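Local coordinates for protein AxyAgu115A (Amphibacillus xylanus NBRC 15112, PDB 6NPS) that acts as a family GH115 alpha-glucuronidase, probably hydrolysing glucuronic acid branches from arabinoglucuronoxylan in plant hemicellulose, at residues F5-E10 with L45-Q50; G92-F97 with G117-G122; M525-Y530 with L586-N591; P868-T873 with Y899-P904. The protein carries 3 engineered substitutions. All coordinates share one frame; numbering follows the deposited sequence.

Contact 1: residues F5-E10 with L45-Q50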
# COMPACT_ATOMS: atom_id res chain seq x y z
N PHE A 5 -5.78 -6.45 72.26
CA PHE A 5 -4.65 -7.27 71.86
C PHE A 5 -3.62 -6.38 71.19
O PHE A 5 -3.95 -5.62 70.28
CB PHE A 5 -5.12 -8.35 70.89
CG PHE A 5 -4.01 -9.17 70.32
CD1 PHE A 5 -3.63 -10.36 70.94
CD2 PHE A 5 -3.38 -8.79 69.13
CE1 PHE A 5 -2.61 -11.14 70.41
CE2 PHE A 5 -2.36 -9.57 68.60
CZ PHE A 5 -1.99 -10.75 69.24
N THR A 6 -2.37 -6.47 71.62
CA THR A 6 -1.31 -5.61 71.12
C THR A 6 -0.13 -6.45 70.65
O THR A 6 0.23 -7.45 71.29
CB THR A 6 -0.84 -4.65 72.19
OG1 THR A 6 -1.92 -3.79 72.57
CG2 THR A 6 0.33 -3.80 71.69
N LEU A 7 0.47 -6.04 69.54
CA LEU A 7 1.77 -6.55 69.13
C LEU A 7 2.67 -5.35 68.86
O LEU A 7 2.27 -4.43 68.14
CB LEU A 7 1.64 -7.43 67.90
CG LEU A 7 2.94 -8.01 67.32
CD1 LEU A 7 3.84 -8.64 68.41
CD2 LEU A 7 2.62 -9.04 66.24
N ASN A 8 3.86 -5.33 69.46
CA ASN A 8 4.78 -4.24 69.14
C ASN A 8 6.21 -4.76 69.14
O ASN A 8 6.47 -5.92 69.48
CB ASN A 8 4.59 -3.03 70.08
CG ASN A 8 4.93 -3.33 71.53
OD1 ASN A 8 5.95 -3.95 71.83
ND2 ASN A 8 4.09 -2.84 72.45
N GLN A 9 7.13 -3.89 68.72
CA GLN A 9 8.53 -4.26 68.59
C GLN A 9 9.12 -4.75 69.90
O GLN A 9 9.92 -5.70 69.91
CB GLN A 9 9.35 -3.08 68.08
CG GLN A 9 9.09 -2.65 66.69
CD GLN A 9 9.98 -1.49 66.33
OE1 GLN A 9 10.27 -0.63 67.17
NE2 GLN A 9 10.46 -1.46 65.09
N GLU A 10 8.82 -4.07 71.01
CA GLU A 10 9.31 -4.48 72.32
C GLU A 10 8.97 -5.94 72.60
O GLU A 10 9.77 -6.69 73.18
CB GLU A 10 8.73 -3.61 73.43
CG GLU A 10 8.78 -2.12 73.16
CD GLU A 10 10.17 -1.51 73.36
OE1 GLU A 10 10.23 -0.32 73.75
OE2 GLU A 10 11.18 -2.20 73.11
N LEU A 45 8.71 -8.61 58.59
CA LEU A 45 8.85 -7.53 57.62
C LEU A 45 8.19 -6.25 58.11
O LEU A 45 8.65 -5.15 57.77
CB LEU A 45 8.24 -7.92 56.28
CG LEU A 45 8.92 -9.07 55.54
CD1 LEU A 45 8.09 -9.38 54.30
CD2 LEU A 45 10.34 -8.68 55.15
N VAL A 46 7.10 -6.38 58.85
CA VAL A 46 6.36 -5.22 59.35
C VAL A 46 7.09 -4.59 60.53
O VAL A 46 7.24 -3.35 60.60
CB VAL A 46 4.93 -5.65 59.74
CG1 VAL A 46 4.21 -4.51 60.46
CG2 VAL A 46 4.15 -6.10 58.50
N PHE A 47 7.51 -5.41 61.51
CA PHE A 47 8.09 -4.88 62.74
C PHE A 47 9.61 -4.83 62.77
O PHE A 47 10.18 -4.10 63.59
CB PHE A 47 7.56 -5.69 63.95
CG PHE A 47 6.07 -5.54 64.16
CD1 PHE A 47 5.57 -4.45 64.85
CD2 PHE A 47 5.19 -6.45 63.62
CE1 PHE A 47 4.18 -4.30 65.03
CE2 PHE A 47 3.82 -6.32 63.79
CZ PHE A 47 3.31 -5.23 64.50
N GLY A 48 10.29 -5.55 61.89
CA GLY A 48 11.74 -5.52 61.87
C GLY A 48 12.44 -6.52 62.77
O GLY A 48 13.67 -6.47 62.89
N TYR A 49 11.70 -7.42 63.42
CA TYR A 49 12.33 -8.39 64.31
C TYR A 49 11.63 -9.73 64.15
O TYR A 49 10.42 -9.80 63.88
CB TYR A 49 12.28 -7.92 65.79
CG TYR A 49 13.04 -6.62 66.05
CD1 TYR A 49 14.42 -6.62 66.25
CD2 TYR A 49 12.37 -5.40 66.11
CE1 TYR A 49 15.12 -5.43 66.50
CE2 TYR A 49 13.06 -4.21 66.35
CZ TYR A 49 14.43 -4.22 66.54
OH TYR A 49 15.11 -3.04 66.78
N GLN A 50 12.38 -10.81 64.30
CA GLN A 50 11.84 -12.13 63.98
C GLN A 50 11.00 -12.65 65.15
O GLN A 50 11.53 -12.79 66.26
CB GLN A 50 12.98 -13.09 63.68
CG GLN A 50 12.56 -14.43 63.11
CD GLN A 50 13.73 -15.39 63.00
OE1 GLN A 50 14.90 -14.99 63.09
NE2 GLN A 50 13.43 -16.68 62.82
O HOH W 1 13.48 -0.64 68.15
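Q9 and F47 bring their CA atoms to 5.9 Å where the chain leaves strand 5-8 and meets the last turn of helix 30-47. The Q9 side chain, extended beyond CG, brings NE2 to the backbone O of F47 at 3.0 Å; the bond is fairly straight (157°), F47 O lies near the amide plane of Q9, and the donor is tilted slightly from the F47 carbonyl plane. R149 adds a weak bond to that oxygen. The same NE2 comes to the rim of the Y49 ring, 4.0 Å from CE2 and near the ring plane, with amide and ring steeply turned to each other (77°). A water lies 3.2 Å from Y49 OH and donates a weak bond to Q9 OE1. Next to this, L7 crosses F47 obliquely, CD2 lying 3.9 Å from ring atom CE2; V46 CG1 sits over one face of that ring. With an alanine here in place of Q9, F47 O is likely to keep only the weak R149 bond of these two. G48, with positive phi, follows the helix: a helix C-terminus turned off at glycine and tied by the Q9 amide to the chain just past strand 5-8, which pairs with strand 152-155.

Contact 2: residues G92-F97 with G117-G122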
# COMPACT_ATOMS: atom_id res chain seq x y z
N GLY A 92 -17.86 -27.83 60.27
CA GLY A 92 -18.49 -28.39 59.09
C GLY A 92 -18.52 -27.51 57.86
O GLY A 92 -18.80 -28.02 56.77
N LYS A 93 -18.26 -26.20 57.98
CA LYS A 93 -18.29 -25.29 56.84
C LYS A 93 -17.02 -25.40 56.02
O LYS A 93 -15.97 -25.83 56.50
CB LYS A 93 -18.50 -23.85 57.29
CG LYS A 93 -19.91 -23.63 57.80
CD LYS A 93 -20.15 -22.19 58.11
CE LYS A 93 -21.60 -22.00 58.55
NZ LYS A 93 -21.82 -20.59 58.95
N ARG A 94 -17.10 -24.98 54.75
CA ARG A 94 -16.03 -25.14 53.78
C ARG A 94 -15.19 -23.86 53.75
O ARG A 94 -15.72 -22.79 53.45
CB ARG A 94 -16.62 -25.43 52.41
CG ARG A 94 -15.59 -25.67 51.29
CD ARG A 94 -16.24 -26.06 49.94
NE ARG A 94 -17.67 -25.76 49.88
CZ ARG A 94 -18.22 -24.61 49.47
NH1 ARG A 94 -17.47 -23.59 49.06
NH2 ARG A 94 -19.54 -24.48 49.47
N GLU A 95 -13.89 -23.98 54.04
CA GLU A 95 -12.93 -22.89 53.89
C GLU A 95 -13.36 -21.63 54.64
O GLU A 95 -13.29 -20.52 54.12
CB GLU A 95 -12.70 -22.61 52.40
CG GLU A 95 -12.23 -23.87 51.66
CD GLU A 95 -11.90 -23.68 50.17
OE1 GLU A 95 -12.34 -22.70 49.54
OE2 GLU A 95 -11.20 -24.56 49.62
N VAL A 96 -13.80 -21.80 55.89
CA VAL A 96 -14.19 -20.67 56.72
C VAL A 96 -13.23 -20.55 57.91
O VAL A 96 -12.66 -21.55 58.37
CB VAL A 96 -15.66 -20.90 57.20
CG1 VAL A 96 -15.93 -20.21 58.51
CG2 VAL A 96 -16.65 -20.45 56.13
N PHE A 97 -13.09 -19.34 58.48
CA PHE A 97 -12.31 -19.26 59.71
C PHE A 97 -12.96 -18.30 60.69
O PHE A 97 -13.80 -17.46 60.33
CB PHE A 97 -10.85 -18.84 59.44
CG PHE A 97 -10.73 -17.51 58.78
CD1 PHE A 97 -10.67 -16.35 59.54
CD2 PHE A 97 -10.70 -17.41 57.40
CE1 PHE A 97 -10.56 -15.10 58.92
CE2 PHE A 97 -10.59 -16.18 56.78
CZ PHE A 97 -10.52 -15.02 57.55
N GLY A 117 -9.53 -22.45 61.79
CA GLY A 117 -10.08 -22.85 60.50
C GLY A 117 -11.05 -24.03 60.59
O GLY A 117 -10.87 -24.95 61.39
N SER A 118 -12.06 -24.00 59.72
CA SER A 118 -12.99 -25.14 59.67
C SER A 118 -12.33 -26.36 59.07
O SER A 118 -12.79 -27.49 59.30
CB SER A 118 -14.21 -24.78 58.83
OG SER A 118 -13.82 -24.58 57.46
N ASP A 119 -11.27 -26.16 58.30
CA ASP A 119 -10.55 -27.21 57.58
C ASP A 119 -9.19 -26.61 57.26
O ASP A 119 -8.90 -25.47 57.64
CB ASP A 119 -11.34 -27.67 56.34
CG ASP A 119 -11.74 -26.46 55.39
OD1 ASP A 119 -11.04 -25.43 55.37
OD2 ASP A 119 -12.77 -26.55 54.66
N LYS A 120 -8.34 -27.36 56.55
CA LYS A 120 -6.98 -26.88 56.31
C LYS A 120 -6.96 -25.51 55.62
O LYS A 120 -6.28 -24.58 56.07
CB LYS A 120 -6.21 -27.90 55.49
CG LYS A 120 -4.94 -27.32 54.91
CD LYS A 120 -3.91 -28.40 54.60
CE LYS A 120 -4.50 -29.48 53.75
NZ LYS A 120 -3.52 -30.59 53.53
N ARG A 121 -7.69 -25.38 54.50
CA ARG A 121 -7.61 -24.13 53.75
C ARG A 121 -8.26 -22.97 54.51
O ARG A 121 -7.79 -21.83 54.39
CB ARG A 121 -8.23 -24.32 52.35
CG ARG A 121 -7.30 -24.99 51.30
CD ARG A 121 -7.97 -25.02 49.89
NE ARG A 121 -9.18 -25.86 49.89
CZ ARG A 121 -9.14 -27.19 49.81
NH1 ARG A 121 -7.96 -27.81 49.72
NH2 ARG A 121 -10.26 -27.90 49.83
N GLY A 122 -9.32 -23.23 55.28
CA GLY A 122 -9.88 -22.21 56.16
C GLY A 122 -8.85 -21.67 57.14
O GLY A 122 -8.79 -20.47 57.41
O HOH W 2 -14.84 -28.30 60.69
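S118 carries the tight half of this contact, gripping the backbone of K93 and V96 from one hydroxyl. Its OG, set between the backbone N and the carbonyl carbon (chi1 66°), donates to K93 O at 2.7 Å, from above the carbonyl plane, and accepts the N-H of V96 at 3.2 Å in a nearly straight bond. The S118 backbone N in turn donates to V96 O at 2.9 Å. Next door, the two carboxylate oxygens of D119 take different donors: OD2 takes the N-H of E95 on its syn side, 2.9 Å away, while OD1 takes G122 N at 2.8 Å and so caps the first turn of helix 120-133. G122 packs so closely that a CB there would collide with V96 O. E95, its backbone in the left-handed region, sends OE2 to the edge of the R121 guanidinium in a salt bridge to NE; the modelled length of 2.4 Å is doubtful. The two planes stand steeply to each other (75°), and E95 OE1 has a second cation in R171.

The other end is loose. The K93 side chain leads off from its partner segment, and at exposed G92 a water does the joining, accepting from G92 N and donating to S118 O. Buried F97 and G117 form an antiparallel non-hydrogen-bonded pair where strand 97-106 begins and strand 109-117 ends. The loop before one hairpin strand is thereby fastened to the start of helix 120-133, whose Y125 touches E95 and F97, while R121 reaches on to E295.

Contact 3: residues M525-Y530 with L586-N591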
# COMPACT_ATOMS: atom_id res chain seq x y z
N MET A 525 -1.63 -4.95 17.39
CA MET A 525 -1.58 -3.53 17.06
C MET A 525 -0.64 -3.34 15.88
O MET A 525 0.33 -4.08 15.69
CB MET A 525 -1.13 -2.74 18.30
CG MET A 525 -1.23 -1.19 18.22
SD MET A 525 -2.71 -0.47 17.45
CE MET A 525 -2.19 1.24 17.41
N ASN A 526 -0.99 -2.42 14.98
CA ASN A 526 -0.22 -2.27 13.77
C ASN A 526 -0.56 -0.94 13.13
O ASN A 526 -1.32 -0.14 13.68
CB ASN A 526 -0.49 -3.41 12.78
CG ASN A 526 0.74 -3.74 11.94
OD1 ASN A 526 1.24 -2.91 11.16
ND2 ASN A 526 1.29 -4.95 12.14
N VAL A 527 0.01 -0.71 11.96
CA VAL A 527 -0.23 0.57 11.30
C VAL A 527 -1.61 0.58 10.67
O VAL A 527 -2.11 -0.45 10.19
CB VAL A 527 0.90 0.80 10.27
CG1 VAL A 527 0.74 -0.16 9.12
CG2 VAL A 527 0.87 2.22 9.82
N ASP A 528 -2.29 1.72 10.74
CA ASP A 528 -3.60 1.90 10.11
C ASP A 528 -4.70 1.07 10.76
O ASP A 528 -5.76 0.88 10.16
CB ASP A 528 -3.53 1.59 8.60
CG ASP A 528 -2.64 2.59 7.83
OD1 ASP A 528 -2.55 3.76 8.25
OD2 ASP A 528 -2.03 2.18 6.82
N VAL A 529 -4.51 0.56 11.96
CA VAL A 529 -5.67 0.09 12.73
C VAL A 529 -6.54 1.28 13.08
O VAL A 529 -7.72 1.35 12.71
CB VAL A 529 -5.20 -0.69 13.97
CG1 VAL A 529 -6.37 -0.99 14.90
CG2 VAL A 529 -4.46 -2.02 13.48
N TYR A 530 -5.96 2.26 13.74
CA TYR A 530 -6.57 3.57 13.91
C TYR A 530 -6.31 4.42 12.66
O TYR A 530 -5.25 4.32 12.04
CB TYR A 530 -5.98 4.30 15.11
CG TYR A 530 -6.34 3.69 16.44
CD1 TYR A 530 -5.68 2.54 16.90
CD2 TYR A 530 -7.34 4.27 17.25
CE1 TYR A 530 -6.02 1.96 18.11
CE2 TYR A 530 -7.67 3.72 18.48
CZ TYR A 530 -7.00 2.57 18.90
OH TYR A 530 -7.31 1.98 20.11
N LEU A 586 0.93 4.17 16.18
CA LEU A 586 0.15 5.35 15.85
C LEU A 586 1.01 6.39 15.14
O LEU A 586 0.58 6.97 14.15
CB LEU A 586 -0.48 5.93 17.11
CG LEU A 586 -1.55 5.04 17.75
CD1 LEU A 586 -1.87 5.61 19.12
CD2 LEU A 586 -2.76 5.00 16.91
N LEU A 587 2.24 6.63 15.64
CA LEU A 587 3.18 7.50 14.93
C LEU A 587 3.55 6.95 13.56
O LEU A 587 3.78 7.72 12.61
CB LEU A 587 4.46 7.70 15.78
CG LEU A 587 4.26 8.50 17.06
CD1 LEU A 587 5.50 8.37 17.89
CD2 LEU A 587 4.00 10.07 16.77
N ASN A 588 3.71 5.63 13.44
CA ASN A 588 4.00 5.04 12.14
C ASN A 588 2.86 5.31 11.16
O ASN A 588 3.10 5.54 9.96
CB ASN A 588 4.25 3.51 12.32
CG ASN A 588 4.71 2.81 11.05
OD1 ASN A 588 4.47 1.60 10.89
ND2 ASN A 588 5.41 3.52 10.16
N GLY A 589 1.62 5.26 11.64
CA GLY A 589 0.49 5.63 10.79
C GLY A 589 0.56 7.08 10.31
O GLY A 589 0.33 7.36 9.14
N LYS A 590 0.91 8.01 11.21
CA LYS A 590 1.08 9.41 10.77
C LYS A 590 2.24 9.54 9.80
O LYS A 590 2.14 10.27 8.80
CB LYS A 590 1.28 10.32 11.97
CG LYS A 590 0.05 10.41 12.90
CD LYS A 590 0.39 11.27 14.14
CE LYS A 590 0.81 12.62 13.69
NZ LYS A 590 0.02 13.61 14.42
N ASN A 591 3.34 8.81 10.06
CA ASN A 591 4.53 8.86 9.21
C ASN A 591 4.19 8.42 7.79
O ASN A 591 4.51 9.10 6.81
CB ASN A 591 5.62 7.96 9.81
CG ASN A 591 6.69 7.56 8.78
OD1 ASN A 591 6.81 6.38 8.42
ND2 ASN A 591 7.47 8.55 8.30
O HOH W 3 -1.00 5.57 7.24
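M525 opens the contact with its methyl end: the chain bends at chi2 (41°), which brings CE to 3.8 Å from L586 CD2, the two side chains crossing at about a right angle. L581 and W585 of the same helix, 564-596, also touch M525. From N526 to V529 the chain makes a type II turn, and N526 OD1 accepts the V527 N-H at 2.6 Å on an in-plane lone pair. V527, at the second position of the turn, faces the helix. Its CG2 stands anti to the backbone N and rests on the bare backbone of G589, 3.6 Å from CA, while its CB lies 3.7 Å from N588 OD1; the amide nitrogen of N588 is engaged by V654 O. D528, with the positive phi of the third turn position, meets G589 through a water, which donates to D528 OD1 at 2.6 Å and to G589 O at 2.9 Å. The other oxygen, OD2, forms a salt bridge with K592, further along the helix. Y530 then returns to L586, whose CD2 lies 3.8 Å from Y530 CB and about equally far from CG and CD1, with L541 against both residues. The chemistry is therefore chiefly apolar packing, methyl groups against L586 and the backbone of G589, with one water bridge and a neighbouring charge pair supplying the polar component at the turn.

Contact 4: residues P868-T873 with Y899-P904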
# COMPACT_ATOMS: atom_id res chain seq x y z
N PRO A 868 -18.53 -7.64 21.32
CA PRO A 868 -18.65 -8.91 20.55
C PRO A 868 -18.93 -10.13 21.43
O PRO A 868 -18.10 -11.03 21.63
CB PRO A 868 -17.28 -9.01 19.84
CG PRO A 868 -16.33 -8.36 20.77
CD PRO A 868 -17.13 -7.19 21.41
N SER A 869 -20.13 -10.17 21.97
CA SER A 869 -20.61 -11.29 22.76
C SER A 869 -21.06 -12.44 21.87
O SER A 869 -21.47 -12.25 20.72
CB SER A 869 -21.77 -10.84 23.64
OG SER A 869 -21.25 -10.24 24.80
N ASN A 870 -21.03 -13.65 22.43
CA ASN A 870 -21.50 -14.81 21.71
C ASN A 870 -22.88 -15.21 22.22
O ASN A 870 -23.20 -14.97 23.38
CB ASN A 870 -20.50 -15.95 21.90
CG ASN A 870 -19.13 -15.59 21.40
OD1 ASN A 870 -19.00 -15.23 20.22
ND2 ASN A 870 -18.11 -15.64 22.25
N PRO A 871 -23.73 -15.83 21.38
CA PRO A 871 -25.04 -16.27 21.87
C PRO A 871 -24.90 -17.18 23.08
O PRO A 871 -23.99 -18.02 23.16
CB PRO A 871 -25.63 -17.04 20.68
CG PRO A 871 -24.83 -16.63 19.48
CD PRO A 871 -23.48 -16.24 19.99
N VAL A 872 -25.84 -17.04 24.03
CA VAL A 872 -25.79 -17.82 25.27
C VAL A 872 -26.46 -19.18 25.16
O VAL A 872 -26.35 -20.00 26.10
CB VAL A 872 -26.44 -17.08 26.46
CG1 VAL A 872 -25.76 -15.77 26.66
CG2 VAL A 872 -27.97 -16.88 26.21
N THR A 873 -27.17 -19.46 24.07
CA THR A 873 -27.78 -20.78 23.89
C THR A 873 -27.20 -21.47 22.65
O THR A 873 -26.55 -20.85 21.80
CB THR A 873 -29.31 -20.73 23.75
OG1 THR A 873 -29.65 -20.34 22.41
CG2 THR A 873 -29.96 -19.79 24.78
N TYR A 899 -23.11 -17.00 11.75
CA TYR A 899 -22.14 -16.68 12.79
C TYR A 899 -21.81 -17.90 13.65
O TYR A 899 -22.69 -18.70 13.99
CB TYR A 899 -22.70 -15.57 13.68
CG TYR A 899 -21.76 -15.20 14.78
CD1 TYR A 899 -20.82 -14.21 14.60
CD2 TYR A 899 -21.82 -15.84 16.03
CE1 TYR A 899 -19.95 -13.86 15.61
CE2 TYR A 899 -20.95 -15.49 17.05
CZ TYR A 899 -20.02 -14.51 16.82
OH TYR A 899 -19.15 -14.16 17.80
N HIS A 900 -20.54 -18.02 14.03
CA HIS A 900 -20.15 -19.04 15.00
C HIS A 900 -18.75 -18.73 15.49
O HIS A 900 -17.92 -18.21 14.73
CB HIS A 900 -20.23 -20.48 14.42
CG HIS A 900 -19.32 -20.71 13.25
ND1 HIS A 900 -19.61 -20.22 11.99
CD2 HIS A 900 -18.14 -21.37 13.14
CE1 HIS A 900 -18.64 -20.57 11.15
NE2 HIS A 900 -17.74 -21.26 11.83
N VAL A 901 -18.50 -19.03 16.76
CA VAL A 901 -17.14 -18.90 17.28
C VAL A 901 -16.18 -19.69 16.39
O VAL A 901 -16.48 -20.80 15.93
CB VAL A 901 -17.12 -19.37 18.75
CG1 VAL A 901 -15.70 -19.44 19.28
CG2 VAL A 901 -17.99 -18.43 19.60
N ASP A 902 -15.02 -19.08 16.12
CA ASP A 902 -13.95 -19.51 15.24
C ASP A 902 -14.29 -19.29 13.77
O ASP A 902 -13.47 -19.64 12.91
CB ASP A 902 -13.55 -20.98 15.44
CG ASP A 902 -12.92 -21.22 16.81
OD1 ASP A 902 -13.29 -22.22 17.48
OD2 ASP A 902 -12.07 -20.39 17.22
N GLY A 903 -15.46 -18.72 13.44
CA GLY A 903 -15.74 -18.38 12.06
C GLY A 903 -15.05 -17.10 11.63
O GLY A 903 -14.30 -16.47 12.39
N PRO A 904 -15.28 -16.70 10.36
CA PRO A 904 -14.62 -15.51 9.81
C PRO A 904 -15.04 -14.21 10.47
O PRO A 904 -14.18 -13.39 10.79
CB PRO A 904 -15.03 -15.52 8.33
CG PRO A 904 -16.20 -16.51 8.24
CD PRO A 904 -15.95 -17.50 9.32
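Y899 reaches across to N870 between two loops of the C-terminal domain, whose many strands and family clan are consistent with a galactose-binding-like beta-sandwich; the second loop contains a type II turn, H900 to G903, leading into helix 904-912. The two side chains cross at about a right angle, yet the amide and the phenol ring are only moderately inclined to each other (33°). Y899 holds its ring carbon CG anti to the backbone N (chi1 179°), which carries the hydroxyl out to the asparagine. There OH donates to N870 OD1 at 2.7 Å, approaching almost head-on to the carbonyl bond (168°), with OD1 lying at the ring edge, near its plane. The other end of the amide is also gripped: N870 ND2 donates to L390 O and D385 OD2 in the stretch following barrel strand 379-383, so both sides of the buried amide are used and its rotation is probably fixed. Replaced by an alanine, this position has no amide, and the Y899 hydroxyl is likely to lose its acceptor and L390 O and D385 OD2 their N870 donor.

P871 slants across from the Y899 ring, its CD 4.0 Å from Y899 CE2. W906 of helix 904-912 touches N870, Y899 and V901 together, and R915 at the start of strand 915-923 touches Y899 while bonding S869 O. V901, at the second position of the turn, crosses N870 at about a right angle and sets its methyl CG2 against the amide, 3.4 Å from N870 OD1 and 3.6 Å from CG.

From the N terminus the four contacts follow one another in series, none enclosing or crossing another. Contact 1 closes a 34-residue loop holding most of helix 30-47, and contact 2 a shorter one holding most of the hairpin 97-106/109-117; both belong to the N-terminal part. The chain then runs through the eight-stranded parallel barrel before contact 3, which spans 55 largely helical residues and joins a turn to helix 564-596. Contact 4 closes a 25-residue loop in the C-terminal domain. Contact 2 reaches R171 on barrel strand 170-174, and contact 4 reaches D385, just past strand 379-383. Contacts 1 and 4 lie on opposite sides of the chain's centre, about 56 Å apart between centres.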